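Local coordinates for protein formate dehydrogenase (PDB 1QP8) that binds NADPH and is probably a D-2-hydroxyacid dehydrogenase, perhaps reducing glyoxylate or hydroxypyruvate, at residues A[14-17]-A[18-22]; A[245-248]-A[249-252]. One frame throughout, in Å; residues are numbered along the deposited sequence.

In the fold
Both contacts sit on short helices, far apart in one chain, and each covers the last turn of its helix. Contact 1 comes first in sequence, where helix 11-18 runs out into the loop before strand 22-24. Contact 2 follows some 220 residues later, on the single short helix 247-250 between strands 231-234 and 255-257 of the six-stranded parallel sheet of the NAD-binding domain. The centres of contacts 1 and 2 lie about 45 Å apart, on opposite sides of the chain's centre, and the two share no strand or helix. Contact 1 is packing away from the cofactor site, whereas contact 2 belongs to the domain that holds NADPH and also faces the second subunit.

Contact 1 of 2, residues A[14-17]-A[18-22]; sequences EEEL and RKYFK
Leu17 and Phe21 meet where helix 11-18 ends and the chain turns into strand 22-24, a helix C-terminus inside the beta-alpha-beta crossover that joins parallel strands 2-4 and 22-24. Backbone bonds set the frame. Arg18 N still makes the i to i-4 bond to Glu14 O, at 3.0 Å, but Lys19 N reaches back only three residues, to Glu16 O. Leu17 O then accepts two amides, Tyr20 N at 2.8 Å and Phe21 N at 2.7 Å. Two donors thus satisfy one carbonyl as the helix unwinds.

Charged side chains pair along the helix. Glu14 and Arg18 lie side by side and point the same way, their carboxylate and guanidinium planes 68° apart; the bridge from Glu14 OE2 to Arg18 NH2 is long at 3.7 Å, and Arg25 is the stronger partner of Glu14. Glu16 folds back at its second torsion (chi2 -69°), which brings OE2 to within 3.5 Å of Lys19 NZ, a salt bridge made by an extended lysine. Glu15 adds a second negative charge near that ammonium.

Apolar contacts complete the packing. Leu17 rests against Leu3 and Ile23 of the two strands and Val279 of helix 268-286, while Phe21 reaches Leu3 and Ala286. Between them, Leu17 CD2 stands 4.2 Å from Phe21 CD1. Tyr20, which also packs on Ile283, turns its ring edge to the backbone of Glu16, with Tyr20 CD1 3.4 Å from Glu16 O and that oxygen in the plane of the ring.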
ATOM      1  N   GLU A  14      32.195  -3.660  13.537  1.00 46.28           N
ATOM      2  CA  GLU A  14      33.586  -3.974  13.871  1.00 46.28           C
ATOM      3  C   GLU A  14      33.925  -3.497  15.270  1.00 46.28           C
ATOM      4  O   GLU A  14      34.540  -4.218  16.048  1.00 46.28           O
ATOM      5  CB  GLU A  14      34.544  -3.331  12.876  1.00 98.89           C
ATOM      6  CG  GLU A  14      34.500  -3.970  11.511  1.00 98.89           C
ATOM      7  CD  GLU A  14      35.567  -3.438  10.579  1.00 98.89           C
ATOM      8  OE1 GLU A  14      35.494  -2.251  10.190  1.00 98.89           O
ATOM      9  OE2 GLU A  14      36.481  -4.217  10.241  1.00 98.89           O
ATOM     10  N   GLU A  15      33.515  -2.281  15.603  1.00 45.10           N
ATOM     11  CA  GLU A  15      33.813  -1.780  16.920  1.00 45.10           C
ATOM     12  C   GLU A  15      33.318  -2.795  17.940  1.00 45.10           C
ATOM     13  O   GLU A  15      34.099  -3.302  18.753  1.00 45.10           O
ATOM     14  CB  GLU A  15      33.145  -0.427  17.154  1.00 99.76           C
ATOM     15  CG  GLU A  15      33.683   0.274  18.392  1.00 99.76           C
ATOM     16  CD  GLU A  15      33.187   1.697  18.534  1.00 99.76           C
ATOM     17  OE1 GLU A  15      33.298   2.466  17.553  1.00 99.76           O
ATOM     18  OE2 GLU A  15      32.696   2.046  19.632  1.00 99.76           O
ATOM     19  N   GLU A  16      32.028  -3.106  17.891  1.00 50.20           N
ATOM     20  CA  GLU A  16      31.451  -4.061  18.831  1.00 50.20           C
ATOM     21  C   GLU A  16      32.079  -5.469  18.804  1.00 50.20           C
ATOM     22  O   GLU A  16      32.370  -6.046  19.857  1.00 50.20           O
ATOM     23  CB  GLU A  16      29.941  -4.151  18.606  1.00 76.99           C
ATOM     24  CG  GLU A  16      29.151  -3.067  19.332  1.00 76.99           C
ATOM     25  CD  GLU A  16      29.166  -3.249  20.844  1.00 76.99           C
ATOM     26  OE1 GLU A  16      28.688  -4.307  21.322  1.00 76.99           O
ATOM     27  OE2 GLU A  16      29.655  -2.339  21.557  1.00 76.99           O
ATOM     28  N   LEU A  17      32.301  -6.020  17.614  1.00 42.71           N
ATOM     29  CA  LEU A  17      32.871  -7.352  17.531  1.00 42.71           C
ATOM     30  C   LEU A  17      34.241  -7.434  18.169  1.00 42.71           C
ATOM     31  O   LEU A  17      34.565  -8.423  18.825  1.00 42.71           O
ATOM     32  CB  LEU A  17      32.954  -7.819  16.074  1.00 46.31           C
ATOM     33  CG  LEU A  17      31.622  -8.117  15.369  1.00 46.31           C
ATOM     34  CD1 LEU A  17      31.888  -8.740  13.998  1.00 46.31           C
ATOM     35  CD2 LEU A  17      30.794  -9.058  16.222  1.00 46.31           C
ATOM     36  N   ARG A  18      35.045  -6.390  17.987  1.00 46.92           N
ATOM     37  CA  ARG A  18      36.398  -6.376  18.538  1.00 46.92           C
ATOM     38  C   ARG A  18      36.451  -6.459  20.057  1.00 46.92           C
ATOM     39  O   ARG A  18      37.481  -6.820  20.622  1.00 46.92           O
ATOM     40  CB  ARG A  18      37.154  -5.146  18.047  1.00 88.26           C
ATOM     41  CG  ARG A  18      37.416  -5.191  16.558  1.00 88.26           C
ATOM     42  CD  ARG A  18      38.263  -4.029  16.093  1.00 88.26           C
ATOM     43  NE  ARG A  18      38.401  -4.014  14.639  1.00 88.26           N
ATOM     44  CZ  ARG A  18      39.023  -3.054  13.960  1.00 88.26           C
ATOM     45  NH1 ARG A  18      39.567  -2.032  14.609  1.00 88.26           N
ATOM     46  NH2 ARG A  18      39.088  -3.103  12.635  1.00 88.26           N
ATOM     47  N   LYS A  19      35.345  -6.137  20.718  1.00 48.80           N
ATOM     48  CA  LYS A  19      35.296  -6.202  22.172  1.00 48.80           C
ATOM     49  C   LYS A  19      35.050  -7.645  22.609  1.00 48.80           C
ATOM     50  O   LYS A  19      35.236  -7.996  23.781  1.00 48.80           O
ATOM     51  CB  LYS A  19      34.181  -5.301  22.699  1.00 72.70           C
ATOM     52  CG  LYS A  19      34.313  -3.861  22.261  1.00 72.70           C
ATOM     53  CD  LYS A  19      33.187  -3.013  22.817  1.00 72.70           C
ATOM     54  CE  LYS A  19      33.332  -1.552  22.379  1.00 72.70           C
ATOM     55  NZ  LYS A  19      32.352  -0.620  23.034  1.00 72.70           N
ATOM     56  N   TYR A  20      34.647  -8.485  21.653  1.00 57.80           N
ATOM     57  CA  TYR A  20      34.356  -9.886  21.947  1.00 57.80           C
ATOM     58  C   TYR A  20      35.173 -10.931  21.220  1.00 57.80           C
ATOM     59  O   TYR A  20      35.389 -12.010  21.752  1.00 57.80           O
ATOM     60  CB  TYR A  20      32.882 -10.187  21.689  1.00 33.80           C
ATOM     61  CG  TYR A  20      31.965  -9.489  22.644  1.00 33.80           C
ATOM     62  CD1 TYR A  20      31.493  -8.206  22.374  1.00 33.80           C
ATOM     63  CD2 TYR A  20      31.633 -10.074  23.858  1.00 33.80           C
ATOM     64  CE1 TYR A  20      30.726  -7.516  23.304  1.00 33.80           C
ATOM     65  CE2 TYR A  20      30.871  -9.403  24.787  1.00 33.80           C
ATOM     66  CZ  TYR A  20      30.425  -8.122  24.510  1.00 33.80           C
ATOM     67  OH  TYR A  20      29.716  -7.434  25.465  1.00 33.80           O
ATOM     68  N   PHE A  21      35.630 -10.624  20.015  1.00 49.81           N
ATOM     69  CA  PHE A  21      36.369 -11.609  19.240  1.00 49.81           C
ATOM     70  C   PHE A  21      37.655 -11.107  18.623  1.00 49.81           C
ATOM     71  O   PHE A  21      37.982  -9.933  18.687  1.00 49.81           O
ATOM     72  CB  PHE A  21      35.511 -12.125  18.070  1.00 35.19           C
ATOM     73  CG  PHE A  21      34.138 -12.581  18.460  1.00 35.19           C
ATOM     74  CD1 PHE A  21      33.111 -11.665  18.628  1.00 35.19           C
ATOM     75  CD2 PHE A  21      33.873 -13.931  18.666  1.00 35.19           C
ATOM     76  CE1 PHE A  21      31.843 -12.088  18.992  1.00 35.19           C
ATOM     77  CE2 PHE A  21      32.616 -14.357  19.029  1.00 35.19           C
ATOM     78  CZ  PHE A  21      31.596 -13.434  19.192  1.00 35.19           C
ATOM     79  N   LYS A  22      38.379 -12.040  18.024  1.00 43.79           N
ATOM     80  CA  LYS A  22      39.574 -11.725  17.285  1.00 43.79           C
ATOM     81  C   LYS A  22      39.073 -11.959  15.852  1.00 43.79           C
ATOM     82  O   LYS A  22      38.949 -13.097  15.390  1.00 43.79           O
ATOM     83  CB  LYS A  22      40.713 -12.687  17.601  1.00 50.32           C
ATOM     84  CG  LYS A  22      41.864 -12.503  16.622  1.00 50.32           C
ATOM     85  CD  LYS A  22      43.038 -13.434  16.856  1.00 50.32           C
ATOM     86  CE  LYS A  22      44.145 -13.119  15.847  1.00 50.32           C
ATOM     87  NZ  LYS A  22      45.177 -14.189  15.781  1.00 50.32           N
TER

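Contact 2 of 2, residues A[245-248]-A[249-252]; sequences KDAE and FFSL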
ATOM      1  N   LYS A 245      17.253 -14.990 -16.515  1.00 49.07           N
ATOM      2  CA  LYS A 245      16.650 -16.303 -16.650  1.00 49.07           C
ATOM      3  C   LYS A 245      15.134 -16.304 -16.549  1.00 49.07           C
ATOM      4  O   LYS A 245      14.477 -17.168 -17.139  1.00 49.07           O
ATOM      5  CB  LYS A 245      17.232 -17.248 -15.608  1.00 55.42           C
ATOM      6  CG  LYS A 245      18.698 -17.526 -15.795  1.00 55.42           C
ATOM      7  CD  LYS A 245      19.212 -18.421 -14.687  1.00 55.42           C
ATOM      8  CE  LYS A 245      20.728 -18.590 -14.777  1.00 55.42           C
ATOM      9  NZ  LYS A 245      21.315 -19.332 -13.614  1.00 55.42           N
ATOM     10  N   ASP A 246      14.580 -15.346 -15.807  1.00 60.55           N
ATOM     11  CA  ASP A 246      13.132 -15.247 -15.637  1.00 60.55           C
ATOM     12  C   ASP A 246      12.505 -14.144 -16.494  1.00 60.55           C
ATOM     13  O   ASP A 246      11.371 -13.717 -16.261  1.00 60.55           O
ATOM     14  CB  ASP A 246      12.800 -15.005 -14.167  1.00 41.75           C
ATOM     15  CG  ASP A 246      13.078 -16.224 -13.298  1.00 41.75           C
ATOM     16  OD1 ASP A 246      12.898 -17.346 -13.809  1.00 41.75           O
ATOM     17  OD2 ASP A 246      13.449 -16.070 -12.108  1.00 41.75           O
ATOM     18  N   ALA A 247      13.247 -13.697 -17.498  1.00 45.78           N
ATOM     19  CA  ALA A 247      12.780 -12.649 -18.382  1.00 45.78           C
ATOM     20  C   ALA A 247      11.447 -12.974 -19.042  1.00 45.78           C
ATOM     21  O   ALA A 247      10.672 -12.072 -19.362  1.00 45.78           O
ATOM     22  CB  ALA A 247      13.815 -12.393 -19.431  1.00 19.87           C
ATOM     23  N   GLU A 248      11.168 -14.250 -19.267  1.00 53.64           N
ATOM     24  CA  GLU A 248       9.903 -14.587 -19.891  1.00 53.64           C
ATOM     25  C   GLU A 248       8.721 -14.189 -19.023  1.00 53.64           C
ATOM     26  O   GLU A 248       7.588 -14.127 -19.500  1.00 53.64           O
ATOM     27  CB  GLU A 248       9.824 -16.071 -20.205  1.00 52.73           C
ATOM     28  CG  GLU A 248      10.085 -16.989 -19.048  1.00 52.73           C
ATOM     29  CD  GLU A 248      10.217 -18.420 -19.523  1.00 52.73           C
ATOM     30  OE1 GLU A 248       9.205 -18.996 -19.979  1.00 52.73           O
ATOM     31  OE2 GLU A 248      11.339 -18.965 -19.464  1.00 52.73           O
ATOM     32  N   PHE A 249       8.971 -13.926 -17.743  1.00 43.52           N
ATOM     33  CA  PHE A 249       7.892 -13.516 -16.863  1.00 43.52           C
ATOM     34  C   PHE A 249       7.686 -12.022 -17.009  1.00 43.52           C
ATOM     35  O   PHE A 249       6.556 -11.543 -17.115  1.00 43.52           O
ATOM     36  CB  PHE A 249       8.209 -13.834 -15.398  1.00 39.87           C
ATOM     37  CG  PHE A 249       7.850 -15.245 -14.979  1.00 39.87           C
ATOM     38  CD1 PHE A 249       8.752 -16.292 -15.140  1.00 39.87           C
ATOM     39  CD2 PHE A 249       6.597 -15.526 -14.448  1.00 39.87           C
ATOM     40  CE1 PHE A 249       8.406 -17.590 -14.781  1.00 39.87           C
ATOM     41  CE2 PHE A 249       6.247 -16.822 -14.089  1.00 39.87           C
ATOM     42  CZ  PHE A 249       7.152 -17.852 -14.257  1.00 39.87           C
ATOM     43  N   PHE A 250       8.794 -11.292 -17.037  1.00 34.99           N
ATOM     44  CA  PHE A 250       8.751  -9.841 -17.132  1.00 34.99           C
ATOM     45  C   PHE A 250       8.051  -9.307 -18.387  1.00 34.99           C
ATOM     46  O   PHE A 250       7.558  -8.172 -18.401  1.00 34.99           O
ATOM     47  CB  PHE A 250      10.175  -9.293 -17.035  1.00 24.71           C
ATOM     48  CG  PHE A 250      10.974  -9.906 -15.912  1.00 24.71           C
ATOM     49  CD1 PHE A 250      12.348 -10.114 -16.047  1.00 24.71           C
ATOM     50  CD2 PHE A 250      10.343 -10.344 -14.748  1.00 24.71           C
ATOM     51  CE1 PHE A 250      13.071 -10.757 -15.051  1.00 24.71           C
ATOM     52  CE2 PHE A 250      11.058 -10.985 -13.754  1.00 24.71           C
ATOM     53  CZ  PHE A 250      12.431 -11.198 -13.901  1.00 24.71           C
ATOM     54  N   SER A 251       7.989 -10.120 -19.435  1.00 28.99           N
ATOM     55  CA  SER A 251       7.348  -9.684 -20.669  1.00 28.99           C
ATOM     56  C   SER A 251       5.857 -10.002 -20.665  1.00 28.99           C
ATOM     57  O   SER A 251       5.145  -9.728 -21.646  1.00 28.99           O
ATOM     58  CB  SER A 251       7.995 -10.355 -21.868  1.00 29.51           C
ATOM     59  OG  SER A 251       7.802 -11.750 -21.777  1.00 29.51           O
ATOM     60  N   LEU A 252       5.382 -10.608 -19.579  1.00 37.23           N
ATOM     61  CA  LEU A 252       3.959 -10.903 -19.476  1.00 37.23           C
ATOM     62  C   LEU A 252       3.339  -9.656 -18.870  1.00 37.23           C
ATOM     63  O   LEU A 252       3.820  -9.121 -17.872  1.00 37.23           O
ATOM     64  CB  LEU A 252       3.721 -12.142 -18.610  1.00 31.79           C
ATOM     65  CG  LEU A 252       4.055 -13.444 -19.367  1.00 31.79           C
ATOM     66  CD1 LEU A 252       4.255 -14.639 -18.431  1.00 31.79           C
ATOM     67  CD2 LEU A 252       2.921 -13.713 -20.348  1.00 31.79           C
TER
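Phe250 turns one ring face to the backbone carbonyl oxygen of Asp246, which sits 3.4 Å above the ring plane, over its centre. With CG anti to its own carbonyl carbon (chi1 -46°), the ring folds back along the helix instead of leaving it, so that Phe250 CZ comes within 3.8 Å of Asp246 CB and Phe250 CD1 within 3.5 Å of Ala247 CA.

Phe249 uses the same oxygen in another way. Its ring presents an edge, with Asp246 O in the ring plane, while Phe249 N donates to that oxygen at 2.8 Å. One carbonyl therefore meets a ring face, a ring edge and an amide. Glu248 crosses Phe249 at a slant, its CG 4.2 Å from Phe249 CD1 and its carboxylate turned 44° from the ring. The carboxylates of Asp246 and Glu248 both form salt bridges with Arg217, and Gly239 N donates to Asp246 OD2. At the far end Ser251 OG makes a weak bond of 3.3 Å to Glu248 O.

The two rings continue into different surroundings: Phe249 rests on Val220 and Leu221 of helix 217-226, and Phe250 meets Trp237 edge-to-face and packs on Met108 of the second subunit. An alanine in place of Phe250 would probably uncover the Asp246 carbonyl and open a gap beside Trp237 and the neighbouring subunit's Met108. Helix 247-250, with its two phenylalanines buried, forms the crossover between strands 231-234 and 255-257, a beta-alpha-beta unit of the Rossmann-type NAD-binding domain.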